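Local coordinates for protein putative oxidoreductase FAD-binding subunit (Sulfolobus tokodaii, PDB 4ZOH) that binds FAD and is probably the electron-transferring flavin subunit of a molybdenum-containing oxidoreductase of the xanthine oxidase type, at residues B[170-175]-B[194-199]; B[203-208]-B[225-230]; B[242-247]-B[259-264]; B[86-91]-B[120-125]; B[2-7]-B[44-49]. One frame throughout, in Å; residues are numbered along the deposited sequence.

Along the chain the contacts come in the order 5, 4, 1, 2, 3, each closing before the next opens. Interactions 1 and 2 lie about 10 Å apart, centre to centre, and share the antiparallel sheet of strands 173-179, 189-198 and 201-210. Interaction 4, in the FAD-binding region, packs against that sheet: Phe174 meets Leu87, and Arg206 reaches the carbonyl of Ala125, tying the two family regions together. Interaction 3 joins helices 233-243 and 257-276 and is linked to interaction 2 through the Glu225–Arg242 salt bridge. Interaction 5 stands apart, about 46 Å from interaction 1 between centres, across the chain's centre, where the N-terminal segment faces other subunits.

Interaction 1 (B[170-175]-B[194-199]); sequences EGYKFS and LLKLSG
Lys173 and Leu195 form the hydrogen-bonded pair of an antiparallel beta hairpin, strands 173-179 and 189-198, at the outer side of the C-terminal sheet. Lys173 N gives its hydrogen to Leu195 O nearly head-on to the carbonyl; the modelled 2.5 Å is too short to take literally. In return Leu195 N donates to Lys173 O at 3.0 Å, with an N-H...O angle of 171°. Lys173 O also receives a CA-H...O contact from Leu194 CA at 3.5 Å. One step along, Phe174 and Leu194 make the non-hydrogen-bonded pair, Leu194 CD2 lying 3.9 Å from Phe174 CB and also against Tyr172 CB.

Beyond Tyr172 the chains separate, and a water links them: it donates to Gly171 O at 3.0 Å and accepts from Leu197 N at 2.9 Å. The side chain of Lys196 crosses Tyr172 at about a right angle. Its CB sits over the centre of one ring face, a CH-pi contact 3.6 Å from the centroid and 1° off the normal. With CG anti to the backbone N (chi1 -175°), the chain runs on straight past the ring, CD coming close to Tyr172 CE1, before it bends at its last torsion. The tyrosine hydroxyl is hydrogen-bonded to Asp204 of strand 201-210, on the other side of strand 189-198, which pins the far end of the ring, while Lys173 NZ turns off to the carbonyl of Ala275. The bend in Lys196 carries NZ to Glu170 O, a weak hydrogen bond of 3.3 Å.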
# COMPACT_ATOMS: atom_id res chain seq x y z
N GLU B 170 43.00 5.71 -45.34
CA GLU B 170 42.23 5.41 -46.56
C GLU B 170 42.85 4.26 -47.37
O GLU B 170 44.06 4.16 -47.47
CB GLU B 170 42.11 6.65 -47.44
CG GLU B 170 41.11 7.66 -46.89
CD GLU B 170 41.21 9.02 -47.55
OE1 GLU B 170 41.30 9.06 -48.80
OE2 GLU B 170 41.22 10.05 -46.82
N GLY B 171 42.00 3.42 -47.96
CA GLY B 171 42.44 2.17 -48.60
C GLY B 171 43.03 1.06 -47.68
O GLY B 171 43.43 -0.02 -48.19
N TYR B 172 43.09 1.30 -46.36
CA TYR B 172 43.58 0.28 -45.45
C TYR B 172 42.54 -0.79 -45.24
O TYR B 172 41.36 -0.51 -45.36
CB TYR B 172 43.97 0.82 -44.11
CG TYR B 172 45.34 1.37 -44.04
CD1 TYR B 172 45.70 2.50 -44.78
CD2 TYR B 172 46.27 0.80 -43.18
CE1 TYR B 172 46.99 3.04 -44.67
CE2 TYR B 172 47.53 1.33 -43.03
CZ TYR B 172 47.89 2.44 -43.80
OH TYR B 172 49.17 2.95 -43.68
N LYS B 173 43.00 -2.01 -44.94
CA LYS B 173 42.11 -3.11 -44.54
C LYS B 173 42.24 -3.22 -43.02
O LYS B 173 43.22 -2.77 -42.48
CB LYS B 173 42.49 -4.42 -45.25
CG LYS B 173 42.67 -4.33 -46.78
CD LYS B 173 41.39 -4.43 -47.58
CE LYS B 173 41.29 -5.79 -48.27
NZ LYS B 173 39.98 -6.49 -48.06
N PHE B 174 41.27 -3.81 -42.32
CA PHE B 174 41.26 -3.76 -40.83
C PHE B 174 40.37 -4.86 -40.27
O PHE B 174 39.52 -5.43 -41.00
CB PHE B 174 40.87 -2.37 -40.25
CG PHE B 174 39.55 -1.85 -40.77
CD1 PHE B 174 38.33 -2.19 -40.14
CD2 PHE B 174 39.51 -1.03 -41.90
CE1 PHE B 174 37.11 -1.74 -40.67
CE2 PHE B 174 38.29 -0.58 -42.43
CZ PHE B 174 37.09 -0.94 -41.82
N SER B 175 40.61 -5.18 -39.02
CA SER B 175 39.79 -6.14 -38.26
C SER B 175 40.02 -5.90 -36.76
O SER B 175 41.15 -5.66 -36.35
CB SER B 175 40.16 -7.58 -38.61
OG SER B 175 39.24 -8.47 -38.00
N LEU B 194 45.42 -3.11 -38.53
CA LEU B 194 45.37 -2.30 -39.75
C LEU B 194 46.51 -2.68 -40.71
O LEU B 194 47.68 -2.82 -40.30
CB LEU B 194 45.53 -0.84 -39.43
CG LEU B 194 44.26 -0.04 -39.14
CD1 LEU B 194 44.69 1.16 -38.35
CD2 LEU B 194 43.59 0.37 -40.45
N LEU B 195 46.18 -2.82 -41.98
CA LEU B 195 47.21 -3.03 -43.00
C LEU B 195 46.74 -2.46 -44.32
O LEU B 195 45.50 -2.36 -44.60
CB LEU B 195 47.55 -4.53 -43.15
CG LEU B 195 46.50 -5.45 -43.81
CD1 LEU B 195 46.54 -5.30 -45.32
CD2 LEU B 195 46.73 -6.93 -43.49
N LYS B 196 47.74 -2.17 -45.15
CA LYS B 196 47.51 -1.70 -46.53
C LYS B 196 48.43 -2.44 -47.49
O LYS B 196 49.65 -2.63 -47.24
CB LYS B 196 47.71 -0.19 -46.61
CG LYS B 196 47.39 0.47 -47.96
CD LYS B 196 48.04 1.85 -47.93
CE LYS B 196 47.73 2.72 -49.13
NZ LYS B 196 46.27 2.72 -49.40
N LEU B 197 47.81 -2.82 -48.58
CA LEU B 197 48.41 -3.61 -49.65
C LEU B 197 48.92 -2.68 -50.76
O LEU B 197 48.21 -1.72 -51.17
CB LEU B 197 47.36 -4.59 -50.21
CG LEU B 197 47.00 -5.78 -49.26
CD1 LEU B 197 46.20 -6.79 -50.01
CD2 LEU B 197 48.22 -6.49 -48.71
N SER B 198 50.15 -2.93 -51.23
CA SER B 198 50.59 -2.37 -52.52
C SER B 198 50.85 -3.61 -53.37
O SER B 198 51.81 -4.32 -53.15
CB SER B 198 51.77 -1.40 -52.33
OG SER B 198 52.86 -2.09 -51.73
N GLY B 199 49.92 -3.89 -54.28
CA GLY B 199 49.91 -5.12 -55.05
C GLY B 199 49.58 -6.23 -54.05
O GLY B 199 48.57 -6.15 -53.38
O HOH W 1 44.94 -2.58 -48.87

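Interaction 2 (B[203-208]-B[225-230]); sequences EDVRIG and ELLGKR
Apolar packing joins Val205 and Ile207, on strand 201-210 of the C-terminal sheet, to Leu226 and Leu227, where helix 220-226 runs out into a turn. Leu226 CD1 touches two side chains at once: it meets Val205 CG2 at 3.9 Å and Ile207 CD1 at 4.0 Å, its side chain crossing both at about a right angle. The other branch of Val205, CG1, lies 4.1 Å from Leu227 CB, so the valine is held by one methyl against each leucine. Leu227 reaches further back along the strand. Its CG stands anti to the backbone N (chi1 -176°), which brings CD1 to 3.3 Å from Glu203 O and close to Asp204 CA.

Leu226 to Lys229 is a type II beta turn, closed by Lys229 N to Leu226 O at 3.2 Å, with Gly228 at its positive-phi position. The strand is irregular here too: Glu203 and Asp204 both face Lys196, a classic beta bulge. Within the strand, Arg206 NE makes a salt bridge to Asp204 OD2, 2.9 Å long. Leu226 also packs on Ala239 of helix 233-243, while Val205 touches Leu195 and Ile207 touches Val191, both of strand 189-198.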
# COMPACT_ATOMS: atom_id res chain seq x y z
N GLU B 203 52.45 -3.31 -47.53
CA GLU B 203 53.05 -1.97 -47.46
C GLU B 203 53.11 -1.36 -46.02
O GLU B 203 54.15 -0.88 -45.59
CB GLU B 203 52.31 -1.07 -48.50
CG GLU B 203 52.61 0.41 -48.37
CD GLU B 203 52.11 1.23 -49.53
OE1 GLU B 203 52.84 2.16 -49.89
OE2 GLU B 203 51.01 0.99 -50.10
N ASP B 204 52.01 -1.41 -45.28
CA ASP B 204 52.03 -1.00 -43.83
C ASP B 204 51.23 -2.05 -43.05
O ASP B 204 50.31 -2.67 -43.59
CB ASP B 204 51.43 0.38 -43.71
CG ASP B 204 51.53 1.00 -42.29
OD1 ASP B 204 52.36 0.63 -41.42
OD2 ASP B 204 50.76 1.95 -42.07
N VAL B 205 51.66 -2.34 -41.83
CA VAL B 205 50.86 -3.21 -40.96
C VAL B 205 50.94 -2.71 -39.51
O VAL B 205 51.98 -2.27 -39.07
CB VAL B 205 51.19 -4.70 -41.11
CG1 VAL B 205 52.66 -4.95 -40.76
CG2 VAL B 205 50.22 -5.57 -40.31
N ARG B 206 49.80 -2.70 -38.81
CA ARG B 206 49.79 -2.30 -37.39
C ARG B 206 48.93 -3.24 -36.59
O ARG B 206 47.80 -3.55 -36.98
CB ARG B 206 49.32 -0.85 -37.24
CG ARG B 206 50.16 0.17 -37.97
CD ARG B 206 49.25 1.00 -38.85
NE ARG B 206 49.87 2.20 -39.37
CZ ARG B 206 50.07 3.34 -38.72
NH1 ARG B 206 49.69 3.51 -37.45
NH2 ARG B 206 50.66 4.35 -39.35
N ILE B 207 49.49 -3.74 -35.50
CA ILE B 207 48.80 -4.72 -34.67
C ILE B 207 48.77 -4.30 -33.19
O ILE B 207 49.84 -4.08 -32.56
CB ILE B 207 49.40 -6.11 -34.84
CG1 ILE B 207 49.38 -6.48 -36.33
CG2 ILE B 207 48.58 -7.09 -34.03
CD1 ILE B 207 49.94 -7.84 -36.68
N GLY B 208 47.55 -4.08 -32.66
CA GLY B 208 47.45 -3.67 -31.23
C GLY B 208 46.86 -4.77 -30.36
O GLY B 208 45.93 -5.47 -30.76
N GLU B 225 57.40 -9.62 -39.00
CA GLU B 225 57.10 -10.76 -39.87
C GLU B 225 56.27 -10.46 -41.13
O GLU B 225 56.33 -11.20 -42.10
CB GLU B 225 56.43 -11.83 -39.05
CG GLU B 225 57.05 -13.19 -39.11
CD GLU B 225 58.54 -13.16 -39.43
OE1 GLU B 225 59.40 -12.76 -38.56
OE2 GLU B 225 58.76 -13.53 -40.60
N LEU B 226 55.51 -9.36 -41.13
CA LEU B 226 54.58 -9.19 -42.24
C LEU B 226 54.99 -8.02 -43.10
O LEU B 226 54.62 -7.96 -44.25
CB LEU B 226 53.13 -8.97 -41.76
CG LEU B 226 52.38 -10.01 -40.93
CD1 LEU B 226 51.25 -9.34 -40.13
CD2 LEU B 226 51.85 -11.12 -41.86
N LEU B 227 55.66 -7.07 -42.50
CA LEU B 227 55.91 -5.80 -43.14
C LEU B 227 56.78 -5.94 -44.40
O LEU B 227 57.89 -6.48 -44.34
CB LEU B 227 56.56 -4.84 -42.17
CG LEU B 227 56.77 -3.44 -42.73
CD1 LEU B 227 55.47 -2.78 -43.18
CD2 LEU B 227 57.48 -2.58 -41.71
N GLY B 228 56.26 -5.45 -45.52
CA GLY B 228 57.00 -5.45 -46.78
C GLY B 228 56.95 -6.78 -47.51
O GLY B 228 57.36 -6.84 -48.65
N LYS B 229 56.40 -7.82 -46.88
CA LYS B 229 56.39 -9.16 -47.48
C LYS B 229 55.16 -9.40 -48.31
O LYS B 229 54.16 -8.69 -48.18
CB LYS B 229 56.59 -10.24 -46.42
CG LYS B 229 57.94 -10.02 -45.75
CD LYS B 229 58.53 -11.25 -45.12
CE LYS B 229 59.35 -10.83 -43.91
NZ LYS B 229 59.63 -12.01 -43.06
N ARG B 230 55.27 -10.38 -49.21
CA ARG B 230 54.16 -10.84 -50.02
C ARG B 230 53.43 -11.87 -49.20
O ARG B 230 54.06 -12.75 -48.64
CB ARG B 230 54.63 -11.47 -51.34
CG ARG B 230 55.42 -10.53 -52.24
CD ARG B 230 55.81 -11.19 -53.57
NE ARG B 230 54.70 -11.50 -54.46
CZ ARG B 230 54.76 -12.36 -55.49
NH1 ARG B 230 55.92 -13.00 -55.76
NH2 ARG B 230 53.69 -12.55 -56.30

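Interaction 3 (B[242-247]-B[259-264]); sequences RAMESA and YKKKMV
Lys261 lies along Met244 and puts its ammonium group on the carbonyls of the opposing segment. CG is anti to the backbone N (chi1 -160°) and the chain is straight as far as CE, passing 4.1 Å from Met244 CB at CG; only the last torsion bends. NZ then donates to Met244 O at 3.2 Å, from above the carbonyl plane and 39° out of it, and more weakly to Ala247 O at 3.4 Å. Met244 O is thus gripped twice, since Ala247 N bonds to it from the opposite face. An alanine in place of Lys261 would take away the ammonium group, which would probably leave Met244 O without its second donor and Ala247 O without its weak one, while Met244 lost the chain it lies against.

The backbone of Lys261 matters as well: its O is 3.3 Å from Met244 SD, and the thioether runs over this carbonyl toward Lys262, where SD is 3.9 Å from CA. In the fold, this packs the C-terminal part of the region around helix 233-243 against helix 257-276, both of them in the C-terminal region of the protein. At Met263 the side chain turns from this contact to Leu179 and Val189 of the sheet. Val264 comes back to it, with its two methyls divided between two alanines. CG1 meets Ala243 CB at 3.7 Å, and CG2 meets Ala247 CB at 3.8 Å. Val212 also touches both Val264 and Ala247, and Val189 of strand 189-198 touches Val264.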
# COMPACT_ATOMS: atom_id res chain seq x y z
N ARG B 242 54.40 -14.85 -33.65
CA ARG B 242 55.28 -13.83 -33.03
C ARG B 242 54.54 -12.78 -32.23
O ARG B 242 55.15 -12.06 -31.41
CB ARG B 242 56.20 -13.18 -34.07
CG ARG B 242 57.24 -14.17 -34.59
CD ARG B 242 58.38 -13.47 -35.24
NE ARG B 242 59.05 -12.69 -34.23
CZ ARG B 242 59.84 -11.67 -34.51
NH1 ARG B 242 60.40 -11.00 -33.52
NH2 ARG B 242 60.05 -11.33 -35.79
N ALA B 243 53.23 -12.68 -32.47
CA ALA B 243 52.37 -11.76 -31.69
C ALA B 243 52.40 -12.14 -30.17
O ALA B 243 52.35 -11.27 -29.30
CB ALA B 243 50.95 -11.81 -32.27
N MET B 244 52.51 -13.44 -29.86
CA MET B 244 52.68 -13.96 -28.48
C MET B 244 53.85 -13.36 -27.73
O MET B 244 53.81 -13.29 -26.49
CB MET B 244 52.77 -15.48 -28.46
CG MET B 244 51.57 -16.12 -29.07
SD MET B 244 51.30 -17.80 -28.54
CE MET B 244 52.75 -18.53 -29.31
N GLU B 245 54.86 -12.87 -28.47
CA GLU B 245 56.03 -12.27 -27.85
C GLU B 245 55.68 -10.99 -27.14
O GLU B 245 56.35 -10.65 -26.16
CB GLU B 245 57.14 -11.97 -28.86
CG GLU B 245 57.64 -13.20 -29.61
CD GLU B 245 58.53 -12.86 -30.79
OE1 GLU B 245 59.03 -11.71 -30.88
OE2 GLU B 245 58.73 -13.76 -31.63
N SER B 246 54.66 -10.28 -27.63
CA SER B 246 54.28 -9.00 -26.97
C SER B 246 53.25 -9.15 -25.82
O SER B 246 52.91 -8.16 -25.18
CB SER B 246 53.82 -7.95 -27.97
OG SER B 246 54.60 -8.02 -29.13
N ALA B 247 52.76 -10.38 -25.57
CA ALA B 247 51.69 -10.62 -24.56
C ALA B 247 52.28 -11.01 -23.22
O ALA B 247 52.97 -12.02 -23.14
CB ALA B 247 50.70 -11.69 -25.03
N TYR B 259 46.65 -19.70 -21.55
CA TYR B 259 45.58 -19.77 -22.52
C TYR B 259 45.46 -18.46 -23.31
O TYR B 259 45.29 -18.50 -24.52
CB TYR B 259 44.26 -20.14 -21.86
CG TYR B 259 43.06 -19.81 -22.72
CD1 TYR B 259 42.62 -20.71 -23.74
CD2 TYR B 259 42.34 -18.59 -22.52
CE1 TYR B 259 41.49 -20.42 -24.51
CE2 TYR B 259 41.22 -18.29 -23.30
CZ TYR B 259 40.80 -19.18 -24.29
OH TYR B 259 39.73 -18.90 -25.05
N LYS B 260 45.61 -17.35 -22.60
CA LYS B 260 45.49 -16.03 -23.15
C LYS B 260 46.59 -15.76 -24.18
O LYS B 260 46.31 -15.18 -25.23
CB LYS B 260 45.54 -14.98 -22.04
CG LYS B 260 44.22 -14.80 -21.28
CD LYS B 260 44.47 -13.96 -20.06
CE LYS B 260 43.26 -13.90 -19.14
NZ LYS B 260 43.47 -12.64 -18.37
N LYS B 261 47.83 -16.13 -23.84
CA LYS B 261 48.99 -15.98 -24.71
C LYS B 261 48.73 -16.77 -26.01
O LYS B 261 48.84 -16.22 -27.08
CB LYS B 261 50.23 -16.49 -23.99
CG LYS B 261 51.52 -15.97 -24.56
CD LYS B 261 52.68 -16.79 -24.03
CE LYS B 261 54.03 -16.28 -24.54
NZ LYS B 261 54.48 -15.02 -23.88
N LYS B 262 48.30 -18.03 -25.89
CA LYS B 262 47.88 -18.85 -27.02
C LYS B 262 46.78 -18.19 -27.82
O LYS B 262 46.86 -18.15 -29.06
CB LYS B 262 47.49 -20.27 -26.60
CG LYS B 262 48.66 -21.12 -26.06
CD LYS B 262 48.23 -22.46 -25.44
CE LYS B 262 47.65 -23.40 -26.51
NZ LYS B 262 46.96 -24.61 -25.95
N MET B 263 45.80 -17.60 -27.13
CA MET B 263 44.74 -16.87 -27.85
C MET B 263 45.24 -15.66 -28.62
O MET B 263 44.60 -15.29 -29.61
CB MET B 263 43.54 -16.53 -26.96
CG MET B 263 42.90 -17.82 -26.49
SD MET B 263 42.28 -18.92 -27.75
CE MET B 263 43.47 -20.29 -27.84
N VAL B 264 46.37 -15.06 -28.22
CA VAL B 264 46.89 -13.94 -29.01
C VAL B 264 47.20 -14.43 -30.45
O VAL B 264 46.84 -13.76 -31.46
CB VAL B 264 48.08 -13.28 -28.33
CG1 VAL B 264 48.85 -12.37 -29.29
CG2 VAL B 264 47.59 -12.48 -27.15

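Interaction 4 (B[86-91]-B[120-125]); sequences PLLSET and PAALIA
Leu87 O is gripped twice by Thr91, whose hydroxyl in turn rests on Ala122. Thr91 N gives the ordinary helical bond at 2.9 Å, and Thr91 OG1 donates at 2.7 Å from above the carbonyl plane, 43° out of it. With OG1 anti to the carbonyl carbon (chi1 -59°), the hydroxyl folds back along its own helix while still lying 3.5 Å from Ala122 CB. Leu87 is the N-cap residue of helix 88-93 and has a positive phi of 66°, unusual for leucine.

Ala122, on helix 119-125, is the centre of the contact. Its methyl is met by Thr91, by Leu87 CD2 at 3.7 Å and by Leu88 CD1 at 4.0 Å. The same Leu88 CD1 goes on to meet Leu123 CD2 at 4.1 Å, and Leu87 CD2 reaches more loosely toward Ala125 CB. The two leucines approach the alanine methyl from different directions.

The contact is buried in the FAD-binding region, and the side chain of Thr91 lies about 8 Å from the bound flavin nucleotide at its nearest atoms. Leu87 also packs on Phe174, Ala192 and Leu194 of the C-terminal sheet, which extends the apolar layer across the two regions. The two helices are therefore held by fit between methyl groups, with the Thr91 hydroxyl satisfied by the N-cap carbonyl of its own segment, and a small residue at Ala122 allows their close approach.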
# COMPACT_ATOMS: atom_id res chain seq x y z
N PRO B 86 38.21 3.84 -40.31
CA PRO B 86 38.81 2.53 -40.47
C PRO B 86 39.33 2.01 -39.13
O PRO B 86 39.95 2.77 -38.41
CB PRO B 86 39.96 2.81 -41.46
CG PRO B 86 39.37 3.87 -42.36
CD PRO B 86 38.63 4.77 -41.39
N LEU B 87 39.06 0.73 -38.84
CA LEU B 87 39.38 0.06 -37.52
C LEU B 87 38.61 0.58 -36.27
O LEU B 87 38.05 -0.21 -35.50
CB LEU B 87 40.90 0.02 -37.23
CG LEU B 87 41.29 -0.72 -35.97
CD1 LEU B 87 40.93 -2.20 -36.03
CD2 LEU B 87 42.76 -0.57 -35.64
N LEU B 88 38.67 1.89 -36.06
CA LEU B 88 38.18 2.52 -34.85
C LEU B 88 36.65 2.35 -34.68
O LEU B 88 36.19 1.99 -33.61
CB LEU B 88 38.62 4.01 -34.79
CG LEU B 88 38.34 4.63 -33.39
CD1 LEU B 88 39.17 3.86 -32.36
CD2 LEU B 88 38.62 6.13 -33.26
N SER B 89 35.90 2.59 -35.75
CA SER B 89 34.45 2.39 -35.72
C SER B 89 34.05 0.98 -35.41
O SER B 89 33.14 0.75 -34.59
CB SER B 89 33.82 2.82 -37.01
OG SER B 89 34.00 4.22 -37.17
N GLU B 90 34.71 0.02 -36.06
CA GLU B 90 34.39 -1.36 -35.77
C GLU B 90 34.77 -1.72 -34.30
O GLU B 90 34.02 -2.43 -33.64
CB GLU B 90 35.06 -2.27 -36.76
CG GLU B 90 34.90 -3.76 -36.47
CD GLU B 90 35.65 -4.59 -37.49
OE1 GLU B 90 35.54 -4.24 -38.68
OE2 GLU B 90 36.33 -5.56 -37.11
N THR B 91 35.89 -1.21 -33.81
CA THR B 91 36.32 -1.44 -32.45
C THR B 91 35.27 -0.88 -31.45
O THR B 91 34.91 -1.58 -30.52
CB THR B 91 37.68 -0.77 -32.16
OG1 THR B 91 38.62 -1.31 -33.07
CG2 THR B 91 38.17 -1.06 -30.74
N PRO B 120 42.08 1.01 -26.73
CA PRO B 120 43.56 1.11 -26.73
C PRO B 120 44.24 0.17 -27.72
O PRO B 120 45.26 0.52 -28.23
CB PRO B 120 43.93 0.69 -25.28
CG PRO B 120 42.73 1.09 -24.47
CD PRO B 120 41.57 0.73 -25.37
N ALA B 121 43.66 -0.98 -27.99
CA ALA B 121 44.21 -1.84 -29.02
C ALA B 121 44.22 -1.13 -30.39
O ALA B 121 45.23 -1.16 -31.07
CB ALA B 121 43.51 -3.18 -29.09
N ALA B 122 43.08 -0.53 -30.76
CA ALA B 122 42.98 0.25 -31.99
C ALA B 122 43.81 1.53 -31.91
O ALA B 122 44.46 1.87 -32.88
CB ALA B 122 41.52 0.57 -32.38
N LEU B 123 43.82 2.21 -30.76
CA LEU B 123 44.46 3.50 -30.70
C LEU B 123 46.01 3.33 -30.74
O LEU B 123 46.72 4.17 -31.26
CB LEU B 123 44.01 4.28 -29.47
CG LEU B 123 42.56 4.83 -29.43
CD1 LEU B 123 42.23 5.41 -28.06
CD2 LEU B 123 42.19 5.86 -30.49
N ILE B 124 46.53 2.27 -30.17
CA ILE B 124 47.99 2.09 -30.20
C ILE B 124 48.44 1.75 -31.61
O ILE B 124 49.49 2.21 -32.05
CB ILE B 124 48.52 1.12 -29.11
CG1 ILE B 124 50.04 1.29 -28.90
CG2 ILE B 124 48.18 -0.30 -29.40
CD1 ILE B 124 50.41 2.25 -27.79
N ALA B 125 47.60 0.99 -32.31
CA ALA B 125 47.84 0.54 -33.68
C ALA B 125 47.78 1.69 -34.65
O ALA B 125 48.51 1.73 -35.64
CB ALA B 125 46.83 -0.51 -34.08

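Interaction 5 (B[2-7]-B[44-49]); sequences YPPKFG and LIRPSY. With ACY (acetic acid), chain L.
Gly7 lies so close to the Tyr49 ring that a CB at this glycine would strike CE1. The two segments are irregular and run nearly parallel, 22° apart, joined by one direct hydrogen bond and one water. Gly7 N donates to Ser48 O at 2.8 Å, and the water donates both to Lys5 O at 3.0 Å and to Pro47 O at 2.8 Å. Tyr49 CA adds a CA-H...O contact to Gly7 O at 3.2 Å.

Further back the contact is between side chains. Pro4 CB touches Arg46 NH1 at 3.6 Å, the two side chains crossing obliquely; NH2 of this arginine makes a salt bridge to an acidic side chain of another protein chain. At the start of the segment Tyr2 N donates to OXT of a bound acetic acid at 3.0 Å, a molecule probably from the crystallisation liquor; the Tyr2 ring meets aromatic side chains of that same neighbouring chain. An alanine here would leave those aromatic groups without their ring partner and would probably weaken this subunit contact. Gly7 and Tyr49 form a parallel beta bridge that starts strands 7-10 and 49-52, as in the parallel beta-alpha-beta N-terminal subdomain of this FAD-binding fold.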
# COMPACT_ATOMS: atom_id res chain seq x y z
N TYR B 2 25.00 1.87 -3.76
CA TYR B 2 24.59 3.23 -3.39
C TYR B 2 25.88 4.00 -3.34
O TYR B 2 26.74 3.62 -2.57
CB TYR B 2 23.89 3.23 -2.02
CG TYR B 2 22.74 2.26 -2.05
CD1 TYR B 2 21.54 2.56 -2.71
CD2 TYR B 2 22.87 0.98 -1.47
CE1 TYR B 2 20.50 1.64 -2.80
CE2 TYR B 2 21.83 0.05 -1.54
CZ TYR B 2 20.64 0.40 -2.22
OH TYR B 2 19.62 -0.52 -2.30
N PRO B 3 26.06 5.03 -4.20
CA PRO B 3 27.27 5.87 -4.07
C PRO B 3 27.41 6.46 -2.65
O PRO B 3 26.41 6.46 -1.88
CB PRO B 3 27.01 7.02 -5.06
CG PRO B 3 26.03 6.47 -6.02
CD PRO B 3 25.13 5.60 -5.18
N PRO B 4 28.62 6.94 -2.31
CA PRO B 4 28.79 7.75 -1.12
C PRO B 4 28.31 9.17 -1.45
O PRO B 4 28.09 9.52 -2.64
CB PRO B 4 30.33 7.71 -0.85
CG PRO B 4 30.94 7.41 -2.17
CD PRO B 4 29.89 6.77 -3.06
N LYS B 5 28.15 10.00 -0.41
CA LYS B 5 27.72 11.42 -0.62
C LYS B 5 28.84 12.15 -1.28
O LYS B 5 29.99 11.94 -0.91
CB LYS B 5 27.43 12.13 0.70
CG LYS B 5 26.38 11.43 1.54
CD LYS B 5 25.76 12.36 2.57
CE LYS B 5 24.83 11.50 3.41
NZ LYS B 5 24.23 12.29 4.49
N PHE B 6 28.51 13.05 -2.19
CA PHE B 6 29.49 13.86 -2.81
C PHE B 6 28.76 15.12 -3.29
O PHE B 6 27.53 15.12 -3.45
CB PHE B 6 30.19 13.11 -3.96
CG PHE B 6 29.25 12.51 -5.00
CD1 PHE B 6 28.57 13.32 -5.91
CD2 PHE B 6 29.03 11.10 -5.04
CE1 PHE B 6 27.71 12.75 -6.85
CE2 PHE B 6 28.18 10.52 -5.99
CZ PHE B 6 27.54 11.34 -6.90
N GLY B 7 29.51 16.22 -3.46
CA GLY B 7 28.98 17.41 -4.04
C GLY B 7 29.00 17.28 -5.54
O GLY B 7 29.60 16.37 -6.09
N LEU B 44 34.45 2.40 -4.40
CA LEU B 44 35.88 2.25 -4.67
C LEU B 44 36.53 3.61 -4.90
O LEU B 44 37.72 3.71 -4.99
CB LEU B 44 36.09 1.33 -5.89
CG LEU B 44 35.56 -0.10 -5.74
CD1 LEU B 44 35.53 -0.79 -7.07
CD2 LEU B 44 36.36 -0.93 -4.75
N ILE B 45 35.73 4.67 -5.00
CA ILE B 45 36.21 6.05 -5.09
C ILE B 45 35.28 6.91 -4.24
O ILE B 45 34.09 6.58 -4.09
CB ILE B 45 36.33 6.51 -6.57
CG1 ILE B 45 37.29 7.66 -6.76
CG2 ILE B 45 34.99 6.78 -7.28
CD1 ILE B 45 37.90 7.63 -8.15
N ARG B 46 35.81 8.00 -3.70
CA ARG B 46 35.07 8.88 -2.79
C ARG B 46 35.47 10.31 -3.04
O ARG B 46 36.13 10.89 -2.22
CB ARG B 46 35.40 8.55 -1.34
CG ARG B 46 34.86 7.22 -0.89
CD ARG B 46 35.25 6.95 0.55
NE ARG B 46 34.77 5.65 0.98
CZ ARG B 46 33.55 5.43 1.46
NH1 ARG B 46 32.65 6.42 1.56
NH2 ARG B 46 33.22 4.21 1.82
N PRO B 47 35.08 10.87 -4.19
CA PRO B 47 35.50 12.22 -4.47
C PRO B 47 34.65 13.21 -3.68
O PRO B 47 33.59 12.84 -3.21
CB PRO B 47 35.26 12.36 -5.97
CG PRO B 47 34.29 11.31 -6.35
CD PRO B 47 34.08 10.39 -5.17
N SER B 48 35.12 14.44 -3.55
CA SER B 48 34.43 15.49 -2.83
C SER B 48 33.35 16.03 -3.73
O SER B 48 32.26 16.38 -3.27
CB SER B 48 35.42 16.61 -2.48
OG SER B 48 36.20 16.94 -3.63
N TYR B 49 33.67 16.10 -5.03
CA TYR B 49 32.76 16.63 -6.01
C TYR B 49 32.79 15.81 -7.30
O TYR B 49 33.81 15.32 -7.72
CB TYR B 49 33.09 18.10 -6.33
CG TYR B 49 32.79 19.07 -5.20
CD1 TYR B 49 31.56 19.74 -5.15
CD2 TYR B 49 33.74 19.34 -4.20
CE1 TYR B 49 31.28 20.64 -4.11
CE2 TYR B 49 33.48 20.24 -3.17
CZ TYR B 49 32.25 20.89 -3.13
OH TYR B 49 31.97 21.79 -2.11
C ACY L . 26.68 -0.45 -0.96
O ACY L . 27.21 0.56 -0.48
OXT ACY L . 25.71 -0.26 -1.70
CH3 ACY L . 27.20 -1.87 -0.69
O HOH W 2 32.23 10.55 -2.27